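Local coordinates for protein putative O-acetylhomoserine (Thiol)-lyase (Campylobacter jejuni, PDB 4OC9) that probably uses pyridoxal 5'-phosphate to make homocysteine from O-acetylhomoserine and sulfide, at residues L65-R68 with L69-V72; N106-G110 with G111-L115; I293-H296 with S297-A300; N308-P311 with D312-G315; R354-C357 with D358-L362. One frame throughout, in Å; residues are numbered along the deposited sequence. Where two conformers were deposited one is given.

Followed from the N terminus, the five contacts come strictly in series: each closes before the next opens, and none nests in or crosses another. Contact 1 lies inside helix 60-73, against the seven-stranded sheet. Contact 2 closes the turn from strand 101-105 into helix 110-119, about 25 Å from contact 1 between centres. Contacts 3 and 4 share the long helix 276-309, the first within it and the second where the chain leaves it for strand 315-317. Contact 5 ends helix 350-359, with its nearest atoms about 5 Å from those of contact 4. Contacts 2 and 5 both touch the second subunit.

Contact 1: residues L65-R68 with L69-V72; sequences LGQR and LANV
The side-chain amides of Gln67 and Asn71 meet with their planes 47° apart, so they neither stack nor lie coplanar. Asn71 OD1 lies in the plane of the Gln67 amide and takes a hydrogen bond from Gln67 NE2 at 3.1 Å with a nearly straight N-H...O angle of 166°; seen from Asn71, the donor is tilted out of the carbonyl plane. Gln67 sets off away from 69-72, and the bend at chi2 (63°) brings its amide back to Asn71. Gln67 NE2 also makes a weak hydrogen bond to Ala76 O, just beyond the helix.

Another side of the helix is apolar. Leu65 and Leu69 run side by side in the same direction, their CD1 methyls 3.8 Å apart, and both reach Leu204. Leu69 continues onto Ala218 and Ile220 of strand 217-221, whereas Leu65 meets helix 276-309. Arg68 stretches off to bond Gly13 O through NE.

Backbone bonds such as Leu69 N to Leu65 O, 2.9 Å, carry the turns beneath. The whole is an i to i+4 side-chain pair on a largely buried alpha-helix, packed on a sheet of the large PLP-binding domain common to fold type I enzymes.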
loop_
_atom_site.group_PDB
_atom_site.type_symbol
_atom_site.label_atom_id
_atom_site.label_comp_id
_atom_site.label_asym_id
_atom_site.label_seq_id
_atom_site.Cartn_x
_atom_site.Cartn_y
_atom_site.Cartn_z
ATOM N N LEU D 65 -11.994 -9.499 -6.945
ATOM C CA LEU D 65 -11.770 -8.843 -8.230
ATOM C C LEU D 65 -12.134 -9.769 -9.383
ATOM O O LEU D 65 -12.837 -9.392 -10.317
ATOM C CB LEU D 65 -10.310 -8.418 -8.363
ATOM C CG LEU D 65 -9.886 -7.725 -9.661
ATOM C CD1 LEU D 65 -10.706 -6.464 -9.982
ATOM C CD2 LEU D 65 -8.419 -7.384 -9.601
ATOM N N GLY D 66 -11.631 -10.987 -9.310
ATOM C CA GLY D 66 -11.880 -11.980 -10.370
ATOM C C GLY D 66 -13.350 -12.246 -10.590
ATOM O O GLY D 66 -13.843 -12.188 -11.738
ATOM N N GLN D 67 -14.069 -12.495 -9.503
ATOM C CA GLN D 67 -15.479 -12.803 -9.607
ATOM C C GLN D 67 -16.296 -11.592 -10.077
ATOM O O GLN D 67 -17.209 -11.733 -10.894
ATOM C CB GLN D 67 -16.002 -13.387 -8.291
ATOM C CG GLN D 67 -17.386 -13.993 -8.440
ATOM C CD GLN D 67 -17.375 -15.174 -9.394
ATOM O OE1 GLN D 67 -16.603 -16.144 -9.222
ATOM N NE2 GLN D 67 -18.256 -15.129 -10.380
ATOM N N ARG D 68 -15.986 -10.420 -9.570
ATOM C CA ARG D 68 -16.709 -9.242 -10.017
ATOM C C ARG D 68 -16.456 -8.984 -11.490
ATOM O O ARG D 68 -17.380 -8.606 -12.208
ATOM C CB ARG D 68 -16.407 -7.981 -9.214
ATOM C CG ARG D 68 -16.974 -7.997 -7.803
ATOM C CD ARG D 68 -16.741 -6.668 -7.123
ATOM N NE ARG D 68 -17.210 -6.702 -5.740
ATOM C CZ ARG D 68 -17.010 -5.738 -4.860
ATOM N NH1 ARG D 68 -16.306 -4.675 -5.187
ATOM N NH2 ARG D 68 -17.460 -5.862 -3.624
ATOM N N LEU D 69 -15.213 -9.112 -11.933
ATOM C CA LEU D 69 -14.927 -8.903 -13.362
ATOM C C LEU D 69 -15.741 -9.896 -14.191
ATOM O O LEU D 69 -16.243 -9.545 -15.268
ATOM C CB LEU D 69 -13.448 -9.043 -13.685
ATOM C CG LEU D 69 -12.511 -7.911 -13.284
ATOM C CD1 LEU D 69 -11.070 -8.364 -13.308
ATOM C CD2 LEU D 69 -12.739 -6.737 -14.204
ATOM N N ALA D 70 -15.872 -11.121 -13.689
ATOM C CA ALA D 70 -16.661 -12.129 -14.383
ATOM C C ALA D 70 -18.145 -11.725 -14.387
ATOM O O ALA D 70 -18.841 -11.905 -15.375
ATOM C CB ALA D 70 -16.505 -13.498 -13.729
ATOM N N ASN D 71 -18.610 -11.228 -13.270
ATOM C CA ASN D 71 -19.995 -10.798 -13.139
ATOM C C ASN D 71 -20.333 -9.656 -14.071
ATOM O O ASN D 71 -21.364 -9.703 -14.723
ATOM C CB ASN D 71 -20.327 -10.408 -11.691
ATOM C CG ASN D 71 -20.258 -11.589 -10.760
ATOM O OD1 ASN D 71 -20.057 -12.703 -11.195
ATOM N ND2 ASN D 71 -20.382 -11.345 -9.470
ATOM N N VAL D 72 -19.468 -8.652 -14.162
ATOM C CA VAL D 72 -19.767 -7.529 -15.066
ATOM C C VAL D 72 -19.739 -7.972 -16.524
ATOM O O VAL D 72 -20.453 -7.421 -17.320
ATOM C CB VAL D 72 -18.914 -6.250 -14.845
ATOM C CG1 VAL D 72 -19.134 -5.758 -13.434
ATOM C CG2 VAL D 72 -17.439 -6.495 -15.080
#

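Contact 2: residues N106-G110 with G111-L115; sequences NKIYG and GTQTL
Tyr109, with phi/psi of -58°/131°, and Gly110, already helical, mark the change from extended chain to helix, and Tyr109 O accepts Gln113 N at 2.9 Å. Tyr109 is thus the N-cap residue of helix 110-119, which follows strand 101-105 in the alpha/beta domain of this PLP-dependent enzyme. Gly110 O receives the next helical bond, from Thr114 N.

The Tyr109 ring is swung back beside the first turn because CG stands anti to the backbone N (chi1 173°). One face lies against the backbone of Gly111, whose N is 3.4 Å above the ring plane and displaced toward the rim; with no side chain on Gly111, Tyr109 CE2 comes within 3.6 Å of Gly111 CA. Thr112 instead meets the ring at its edge, the two side chains crossing at about a right angle. The phenol OH goes on to a hydrogen bond with Arg56 of the second subunit, so this helix start is also part of a subunit interface. Within the chain, Glu152 accepts a hydrogen bond from Tyr109 N.

Ile108 sets off toward the helix, and its CD1 lies 3.8 Å from Gln113 N and 4.0 Å from Thr112 CG2, packing its methyl on the backbone of Gln113 and on the methyl of Thr112. Thr114 OG1 hydrogen-bonds Gln386 and lies 3.2 Å from Gly110 O. At the ring edge, the closest side-chain approach is Thr112 OG1 to Tyr109 CD2, 3.4 Å and in the plane of the ring.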
loop_
_atom_site.group_PDB
_atom_site.type_symbol
_atom_site.label_atom_id
_atom_site.label_comp_id
_atom_site.label_asym_id
_atom_site.label_seq_id
_atom_site.Cartn_x
_atom_site.Cartn_y
_atom_site.Cartn_z
ATOM N N ASN D 106 -4.401 -9.519 -37.238
ATOM C CA ASN D 106 -3.308 -8.695 -37.726
ATOM C C ASN D 106 -3.421 -7.281 -37.165
ATOM O O ASN D 106 -2.573 -6.428 -37.411
ATOM C CB ASN D 106 -3.294 -8.648 -39.254
ATOM C CG ASN D 106 -4.531 -7.966 -39.850
ATOM O OD1 ASN D 106 -5.599 -7.862 -39.235
ATOM N ND2 ASN D 106 -4.395 -7.540 -41.081
ATOM N N LYS D 107 -4.510 -7.015 -36.450
ATOM C CA LYS D 107 -4.715 -5.693 -35.845
ATOM C C LYS D 107 -4.884 -5.797 -34.307
ATOM O O LYS D 107 -6.004 -5.859 -33.797
ATOM C CB LYS D 107 -5.886 -4.947 -36.483
ATOM C CG LYS D 107 -5.685 -4.701 -37.964
ATOM C CD LYS D 107 -6.757 -3.825 -38.571
ATOM C CE LYS D 107 -6.520 -3.726 -40.049
ATOM N NZ LYS D 107 -7.438 -2.756 -40.681
ATOM N N ILE D 108 -3.739 -5.860 -33.623
ATOM C CA ILE D 108 -3.691 -5.958 -32.177
ATOM C C ILE D 108 -2.543 -5.171 -31.558
ATOM O O ILE D 108 -1.717 -4.581 -32.263
ATOM C CB ILE D 108 -3.549 -7.399 -31.693
ATOM C CG1 ILE D 108 -2.231 -8.002 -32.204
ATOM C CG2 ILE D 108 -4.762 -8.197 -32.121
ATOM C CD1 ILE D 108 -1.992 -9.440 -31.777
ATOM N N TYR D 109 -2.532 -5.181 -30.224
ATOM C CA TYR D 109 -1.525 -4.520 -29.447
ATOM C C TYR D 109 -0.170 -5.074 -29.826
ATOM O O TYR D 109 0.018 -6.280 -29.893
ATOM C CB TYR D 109 -1.843 -4.646 -27.932
ATOM C CG TYR D 109 -0.752 -4.130 -27.035
ATOM C CD1 TYR D 109 -0.457 -2.781 -26.964
ATOM C CD2 TYR D 109 -0.067 -4.999 -26.186
ATOM C CE1 TYR D 109 0.541 -2.309 -26.125
ATOM C CE2 TYR D 109 0.925 -4.543 -25.334
ATOM C CZ TYR D 109 1.235 -3.199 -25.299
ATOM O OH TYR D 109 2.228 -2.760 -24.446
ATOM N N GLY D 110 0.757 -4.158 -30.085
ATOM C CA GLY D 110 2.125 -4.483 -30.483
ATOM C C GLY D 110 2.802 -5.517 -29.622
ATOM O O GLY D 110 3.458 -6.446 -30.126
ATOM N N GLY D 111 2.669 -5.356 -28.317
ATOM C CA GLY D 111 3.263 -6.298 -27.396
ATOM C C GLY D 111 2.665 -7.682 -27.600
ATOM O O GLY D 111 3.389 -8.679 -27.652
ATOM N N THR D 112 1.348 -7.765 -27.728
ATOM C CA THR D 112 0.702 -9.057 -27.909
ATOM C C THR D 112 1.135 -9.667 -29.248
ATOM O O THR D 112 1.202 -10.899 -29.412
ATOM C CB THR D 112 -0.822 -8.920 -27.918
ATOM O OG1 THR D 112 -1.246 -8.182 -26.768
ATOM C CG2 THR D 112 -1.492 -10.276 -27.920
ATOM N N GLN D 113 1.405 -8.811 -30.215
ATOM C CA GLN D 113 1.813 -9.278 -31.536
ATOM C C GLN D 113 3.180 -9.924 -31.455
ATOM O O GLN D 113 3.402 -10.985 -32.040
ATOM C CB GLN D 113 1.739 -8.115 -32.538
ATOM C CG GLN D 113 2.053 -8.463 -33.970
ATOM C CD GLN D 113 1.659 -7.334 -34.894
ATOM O OE1 GLN D 113 1.055 -6.342 -34.470
ATOM N NE2 GLN D 113 1.970 -7.486 -36.176
ATOM N N THR D 114 4.081 -9.281 -30.732
ATOM C CA THR D 114 5.443 -9.801 -30.526
ATOM C C THR D 114 5.377 -11.122 -29.752
ATOM O O THR D 114 6.026 -12.097 -30.109
ATOM C CB THR D 114 6.308 -8.799 -29.780
ATOM O OG1 THR D 114 6.444 -7.619 -30.590
ATOM C CG2 THR D 114 7.653 -9.355 -29.531
ATOM N N LEU D 115 4.582 -11.144 -28.694
ATOM C CA LEU D 115 4.384 -12.361 -27.888
ATOM C C LEU D 115 3.970 -13.539 -28.720
ATOM O O LEU D 115 4.551 -14.621 -28.677
ATOM C CB LEU D 115 3.253 -12.141 -26.860
ATOM C CG LEU D 115 2.703 -13.398 -26.185
ATOM C CD1 LEU D 115 3.750 -14.113 -25.368
ATOM C CD2 LEU D 115 1.523 -13.104 -25.305
#

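Contact 3: residues I293-H296 with S297-A300; sequences IEKH and SQNA
Ser297 turns its hydroxyl back along the helix, OG beside its own backbone N (chi1 -63°), which brings it within bonding distance of Ile293 O, one turn earlier. Lys295 is bent twice, at chi2 (67°) and chi4 (-62°), bends that bring CE against the amide of Asn299.

Two donors grip Ile293 O. Ser297 OG gives a hydrogen bond of 2.8 Å to Ile293 O, and Ser297 N gives one of 2.9 Å to the same oxygen; they arrive from opposite faces of the carbonyl plane. A serine bonded in this way to the carbonyl four residues back is a familiar means of satisfying a buried hydroxyl inside an alpha-helix, and here OG has a further, weak bond from Ser340 N.

Lys295 and Asn299 cross at a slant. The touching atom is Lys295 CE, 3.5 Å from Asn299 OD1 and 3.7 Å from Asn299 ND2, so the aliphatic part of the lysine packs on the amide while the ammonium reaches farther. Gln298 lies across the lysine at about a right angle, Lys295 CD being 4.0 Å from Gln298 OE1. Below them the main chain keeps regular bonds, among them Asn299 N to Lys295 O.

The polar ends of this turn bind one neighbouring segment: Lys295 NZ, His296 ND1 and Asn299 ND2 bond to the carbonyls of Leu408, Ile406 and Gly407, which follow strand 401-405. His296 meets Tyr207 edge-to-face, and Lys295 packs on Val291 of the third subunit, so this turn of the helix touches both the chain after strand 401-405 and another subunit.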
loop_
_atom_site.group_PDB
_atom_site.type_symbol
_atom_site.label_atom_id
_atom_site.label_comp_id
_atom_site.label_asym_id
_atom_site.label_seq_id
_atom_site.Cartn_x
_atom_site.Cartn_y
_atom_site.Cartn_z
ATOM N N ILE D 293 -15.673 5.681 -17.896
ATOM C CA ILE D 293 -15.626 5.370 -19.312
ATOM C C ILE D 293 -16.555 6.263 -20.144
ATOM O O ILE D 293 -16.279 6.531 -21.304
ATOM C CB ILE D 293 -15.883 3.874 -19.574
ATOM C CG1 ILE D 293 -15.341 3.461 -20.930
ATOM C CG2 ILE D 293 -17.336 3.503 -19.341
ATOM C CD1 ILE D 293 -13.828 3.602 -21.057
ATOM N N GLU D 294 -17.666 6.697 -19.575
ATOM C CA GLU D 294 -18.575 7.585 -20.301
ATOM C C GLU D 294 -17.917 8.946 -20.544
ATOM O O GLU D 294 -18.028 9.486 -21.641
ATOM C CB GLU D 294 -19.931 7.741 -19.601
ATOM C CG GLU D 294 -20.698 6.412 -19.537
ATOM C CD GLU D 294 -22.149 6.532 -19.066
ATOM O OE1 GLU D 294 -22.606 7.659 -18.783
ATOM O OE2 GLU D 294 -22.842 5.485 -19.043
ATOM N N LYS D 295 -17.211 9.488 -19.541
ATOM C CA LYS D 295 -16.528 10.772 -19.712
ATOM C C LYS D 295 -15.409 10.588 -20.742
ATOM O O LYS D 295 -15.178 11.433 -21.603
ATOM C CB LYS D 295 -15.916 11.273 -18.403
ATOM C CG LYS D 295 -15.238 12.633 -18.517
ATOM C CD LYS D 295 -16.256 13.724 -18.787
ATOM C CE LYS D 295 -15.642 15.122 -18.947
ATOM N NZ LYS D 295 -14.915 15.687 -17.781
ATOM N N HIS D 296 -14.648 9.511 -20.600
ATOM C CA HIS D 296 -13.589 9.269 -21.548
ATOM C C HIS D 296 -14.175 9.295 -22.960
ATOM O O HIS D 296 -13.568 9.869 -23.876
ATOM C CB HIS D 296 -12.913 7.905 -21.380
ATOM C CG HIS D 296 -11.996 7.775 -20.204
ATOM N ND1 HIS D 296 -10.710 8.278 -20.216
ATOM C CD2 HIS D 296 -12.092 7.026 -19.086
ATOM C CE1 HIS D 296 -10.103 7.948 -19.102
ATOM N NE2 HIS D 296 -10.925 7.198 -18.393
ATOM N N SER D 297 -15.311 8.622 -23.119
ATOM C CA SER D 297 -15.982 8.512 -24.425
ATOM C C SER D 297 -16.493 9.834 -24.942
ATOM O O SER D 297 -16.296 10.174 -26.088
ATOM C CB SER D 297 -17.092 7.459 -24.363
ATOM O OG SER D 297 -16.553 6.161 -24.081
ATOM N N GLN D 298 -17.177 10.561 -24.095
ATOM C CA GLN D 298 -17.701 11.869 -24.472
ATOM C C GLN D 298 -16.530 12.795 -24.892
ATOM O O GLN D 298 -16.623 13.482 -25.910
ATOM C CB GLN D 298 -18.478 12.484 -23.302
ATOM C CG GLN D 298 -19.743 11.717 -22.942
ATOM C CD GLN D 298 -20.346 12.128 -21.590
ATOM O OE1 GLN D 298 -19.631 12.535 -20.665
ATOM N NE2 GLN D 298 -21.654 11.942 -21.448
ATOM N N ASN D 299 -15.462 12.837 -24.090
ATOM C CA ASN D 299 -14.321 13.656 -24.449
ATOM C C ASN D 299 -13.694 13.220 -25.761
ATOM O O ASN D 299 -13.384 14.049 -26.607
ATOM C CB ASN D 299 -13.237 13.641 -23.390
ATOM C CG ASN D 299 -13.565 14.490 -22.173
ATOM O OD1 ASN D 299 -14.471 15.294 -22.197
ATOM N ND2 ASN D 299 -12.767 14.345 -21.120
ATOM N N ALA D 300 -13.511 11.916 -25.942
ATOM C CA ALA D 300 -12.904 11.416 -27.163
ATOM C C ALA D 300 -13.658 11.837 -28.393
ATOM O O ALA D 300 -13.061 12.209 -29.420
ATOM C CB ALA D 300 -12.792 9.902 -27.123
#

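Contact 4: residues N308-P311 with D312-G315; sequences NSHP and DIKG
His310 to Ile313 form a type I beta turn that takes the chain out of helix 276-309 toward strand 315-317, with Pro311 and Asp312 at its corners. The turn is closed by Ile313 N to His310 O at 3.2 Å; the N-H approaches from well above the carbonyl plane, 52° out of it.

A second bond braces the turn from the side chain. His310 has its CG opposite the backbone N across the first bond (chi1 -162°), which brings ND1 to the N-H of Asp312, accepted at 3.2 Å. The donor lies somewhat out of the ring plane. Pro311 CD covers one face of the imidazole, 3.5 Å above it and offset toward the rim, while Asp312 CA sits at the edge, in plane. The Asp312 carboxylate stands obliquely to the ring, the two planes 58° apart; its nearer oxygen, OD2, is 3.5 Å from His310 CE1. His310 CB and Ile313 CG1 also touch, at 4.0 Å, and both residues, with Asp312, rest on Ile422 of helix 411-422. A bound imidazole, probably from the crystallisation medium, lies beside Asp312.

Because ND1 accepts a backbone hydrogen bond, its lone pair is engaged there. With ND1 accepting, the ring is probably neutral with its proton on NE2, which bonds the carboxylate of Glu423; the nearby acids, Glu423 and Asp312, would tend to raise its pKa, whereas the backbone bond at ND1 would act against protonation there.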
loop_
_atom_site.group_PDB
_atom_site.type_symbol
_atom_site.label_atom_id
_atom_site.label_comp_id
_atom_site.label_asym_id
_atom_site.label_seq_id
_atom_site.Cartn_x
_atom_site.Cartn_y
_atom_site.Cartn_z
ATOM N N ASN D 308 -11.205 16.054 -36.860
ATOM C CA ASN D 308 -11.771 15.741 -38.141
ATOM C C ASN D 308 -12.087 16.944 -39.025
ATOM O O ASN D 308 -12.216 16.810 -40.223
ATOM C CB ASN D 308 -13.079 14.986 -37.940
ATOM C CG ASN D 308 -13.632 14.431 -39.247
ATOM O OD1 ASN D 308 -12.962 13.681 -39.962
ATOM N ND2 ASN D 308 -14.896 14.698 -39.490
ATOM N N SER D 309 -12.245 18.116 -38.412
ATOM C CA SER D 309 -12.553 19.334 -39.150
ATOM C C SER D 309 -11.387 20.279 -39.286
ATOM O O SER D 309 -11.502 21.294 -39.959
ATOM C CB SER D 309 -13.630 20.119 -38.403
ATOM O OG SER D 309 -14.802 19.353 -38.245
ATOM N N HIS D 310 -10.275 19.981 -38.631
ATOM C CA HIS D 310 -9.131 20.870 -38.692
ATOM C C HIS D 310 -8.337 20.640 -39.993
ATOM O O HIS D 310 -8.030 19.507 -40.325
ATOM C CB HIS D 310 -8.261 20.660 -37.483
ATOM C CG HIS D 310 -7.314 21.783 -37.234
ATOM N ND1 HIS D 310 -6.081 21.868 -37.834
ATOM C CD2 HIS D 310 -7.417 22.862 -36.429
ATOM C CE1 HIS D 310 -5.468 22.961 -37.421
ATOM N NE2 HIS D 310 -6.261 23.582 -36.568
ATOM N N PRO D 311 -7.997 21.717 -40.718
ATOM C CA PRO D 311 -7.265 21.634 -41.986
ATOM C C PRO D 311 -5.873 21.036 -41.939
ATOM O O PRO D 311 -5.430 20.462 -42.916
ATOM C CB PRO D 311 -7.211 23.081 -42.484
ATOM C CG PRO D 311 -7.688 23.930 -41.376
ATOM C CD PRO D 311 -8.456 23.082 -40.420
ATOM N N ASP D 312 -5.180 21.148 -40.820
ATOM C CA ASP D 312 -3.826 20.559 -40.698
ATOM C C ASP D 312 -3.825 19.049 -40.334
ATOM O O ASP D 312 -2.751 18.465 -40.166
ATOM C CB ASP D 312 -2.989 21.358 -39.680
ATOM C CG ASP D 312 -2.708 22.789 -40.134
ATOM O OD1 ASP D 312 -2.586 23.013 -41.361
ATOM O OD2 ASP D 312 -2.589 23.683 -39.271
ATOM N N ILE D 313 -5.001 18.414 -40.262
ATOM C CA ILE D 313 -5.118 16.997 -39.922
ATOM C C ILE D 313 -5.589 16.231 -41.141
ATOM O O ILE D 313 -6.596 16.562 -41.729
ATOM C CB ILE D 313 -6.075 16.779 -38.741
ATOM C CG1 ILE D 313 -5.629 17.612 -37.544
ATOM C CG2 ILE D 313 -6.156 15.301 -38.363
ATOM C CD1 ILE D 313 -4.216 17.333 -37.058
ATOM N N LYS D 314 -4.881 15.163 -41.492
ATOM C CA LYS D 314 -5.219 14.389 -42.696
ATOM C C LYS D 314 -6.085 13.153 -42.575
ATOM O O LYS D 314 -6.354 12.510 -43.582
ATOM C CB LYS D 314 -3.936 14.003 -43.445
ATOM C CG LYS D 314 -3.066 15.203 -43.800
ATOM C CD LYS D 314 -3.813 16.272 -44.600
ATOM C CE LYS D 314 -2.943 17.492 -44.939
ATOM N NZ LYS D 314 -1.794 17.191 -45.843
ATOM N N GLY D 315 -6.532 12.804 -41.386
ATOM C CA GLY D 315 -7.372 11.614 -41.260
ATOM C C GLY D 315 -7.530 11.305 -39.787
ATOM O O GLY D 315 -6.584 11.460 -39.022
#

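Contact 5: residues R354-C357 with D358-L362; sequences RRIC and DKTQL
Arg354 and Asp358 sit one helical turn apart, their side chains slanting across one another with the guanidinium and carboxylate planes 78° apart, almost perpendicular. Asp358 OD2 lies over one face of the guanidinium, 3.5 Å above its plane and toward the rim, so no N-H points at it. The salt bridge from Arg354 NH2 to Asp358 OD2 is accordingly long, at 3.7 Å. Asp358 keeps its carboxylate close to Arg354 O, CG lying beside the backbone N (chi1 -64°), and Asp358 N bonds Arg354 O at 3.0 Å.

Farther on, helix 350-359 runs out. Ile356 O accepts two donors: Thr360 N, nearly in line with the carbonyl, and Lys359 N, from well above its plane, a 3-10-like bond beside an alpha-helical one. A water then donates to both Cys357 O (2.8 Å) and Thr360 O (2.7 Å), bridging the last turn to the departing chain, while Thr360 OG1 bonds Phe363 O. Ile356, Cys357 and Thr360 pack on Ile376 of strand 375-377.

Both charged groups have partners on the second subunit: Asp358 OD1 accepts Leu38 N of that subunit, and Arg354 NH1 forms a long, weak ion pair with its Asp39. The intrahelical pair is thus probably a modest electrostatic attraction, with the more directional bond of the carboxylate spent across the subunit interface.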
loop_
_atom_site.group_PDB
_atom_site.type_symbol
_atom_site.label_atom_id
_atom_site.label_comp_id
_atom_site.label_asym_id
_atom_site.label_seq_id
_atom_site.Cartn_x
_atom_site.Cartn_y
_atom_site.Cartn_z
ATOM N N ARG D 354 5.851 14.820 -34.934
ATOM C CA ARG D 354 6.860 14.959 -33.934
ATOM C C ARG D 354 6.690 16.329 -33.234
ATOM O O ARG D 354 6.819 16.424 -32.002
ATOM C CB ARG D 354 8.204 14.838 -34.647
ATOM C CG ARG D 354 9.420 14.436 -33.876
ATOM C CD ARG D 354 10.657 14.432 -34.802
ATOM N NE ARG D 354 11.795 14.672 -33.899
ATOM C CZ ARG D 354 12.139 15.874 -33.392
ATOM N NH1 ARG D 354 13.198 16.009 -32.579
ATOM N NH2 ARG D 354 11.419 16.963 -33.672
ATOM N N ARG D 355 6.411 17.405 -33.974
ATOM C CA ARG D 355 6.235 18.716 -33.308
ATOM C C ARG D 355 5.077 18.666 -32.346
ATOM O O ARG D 355 5.134 19.262 -31.281
ATOM C CB ARG D 355 6.030 19.901 -34.259
ATOM C CG ARG D 355 7.263 20.326 -35.029
ATOM C CD ARG D 355 7.050 21.641 -35.782
ATOM N NE ARG D 355 5.912 21.601 -36.708
ATOM C CZ ARG D 355 5.948 21.103 -37.949
ATOM N NH1 ARG D 355 7.046 20.534 -38.424
ATOM N NH2 ARG D 355 4.858 21.123 -38.706
ATOM N N ILE D 356 4.018 17.988 -32.759
ATOM C CA ILE D 356 2.834 17.843 -31.946
ATOM C C ILE D 356 3.195 17.156 -30.645
ATOM O O ILE D 356 2.869 17.666 -29.575
ATOM C CB ILE D 356 1.736 17.061 -32.685
ATOM C CG1 ILE D 356 1.203 17.880 -33.870
ATOM C CG2 ILE D 356 0.562 16.802 -31.756
ATOM C CD1 ILE D 356 0.235 17.136 -34.748
ATOM N N CYS D 357 3.832 16.000 -30.726
ATOM C CA CYS D 357 4.241 15.272 -29.511
ATOM C C CYS D 357 5.140 16.098 -28.591
ATOM O O CYS D 357 5.037 15.996 -27.375
ATOM C CB CYS D 357 4.989 14.010 -29.834
ATOM S SG CYS D 357 4.007 12.782 -30.650
ATOM N N ASP D 358 5.973 16.955 -29.169
ATOM C CA ASP D 358 6.861 17.799 -28.390
ATOM C C ASP D 358 6.219 19.113 -27.858
ATOM O O ASP D 358 6.796 19.777 -26.987
ATOM C CB ASP D 358 8.133 18.103 -29.221
ATOM C CG ASP D 358 8.993 16.819 -29.540
ATOM O OD1 ASP D 358 8.755 15.711 -29.008
ATOM O OD2 ASP D 358 9.953 16.918 -30.326
ATOM N N LYS D 359 5.019 19.446 -28.342
ATOM C CA LYS D 359 4.314 20.682 -27.939
ATOM C C LYS D 359 3.169 20.608 -26.964
ATOM O O LYS D 359 2.772 21.645 -26.423
ATOM C CB LYS D 359 3.379 21.170 -29.034
ATOM C CG LYS D 359 3.270 22.665 -29.031
ATOM C CD LYS D 359 4.382 23.332 -29.831
ATOM C CE LYS D 359 4.221 24.878 -29.833
ATOM N NZ LYS D 359 4.666 25.454 -28.544
ATOM N N THR D 360 2.506 19.462 -26.907
ATOM C CA THR D 360 1.370 19.329 -26.013
ATOM C C THR D 360 1.761 19.536 -24.581
ATOM O O THR D 360 2.832 19.143 -24.179
ATOM C CB THR D 360 0.639 17.994 -26.112
ATOM O OG1 THR D 360 1.571 16.935 -25.926
ATOM C CG2 THR D 360 -0.056 17.838 -27.447
ATOM N N GLN D 361 0.881 20.192 -23.826
ATOM C CA GLN D 361 1.084 20.471 -22.392
ATOM C C GLN D 361 0.167 19.624 -21.455
ATOM O O GLN D 361 0.521 19.393 -20.311
ATOM C CB GLN D 361 0.898 21.962 -22.075
ATOM C CG GLN D 361 1.814 22.861 -22.887
ATOM C CD GLN D 361 3.296 22.592 -22.636
ATOM O OE1 GLN D 361 3.717 22.359 -21.494
ATOM N NE2 GLN D 361 4.109 22.671 -23.694
ATOM N N LEU D 362 -1.011 19.212 -21.925
ATOM C CA LEU D 362 -1.945 18.385 -21.146
ATOM C C LEU D 362 -1.819 16.936 -21.579
ATOM O O LEU D 362 -1.891 16.043 -20.744
ATOM C CB LEU D 362 -3.393 18.850 -21.248
ATOM C CG LEU D 362 -3.675 20.214 -20.644
ATOM C CD1 LEU D 362 -5.148 20.531 -20.839
ATOM C CD2 LEU D 362 -3.301 20.232 -19.160
HETATM O O HOH W 1 4.345 17.036 -24.896
#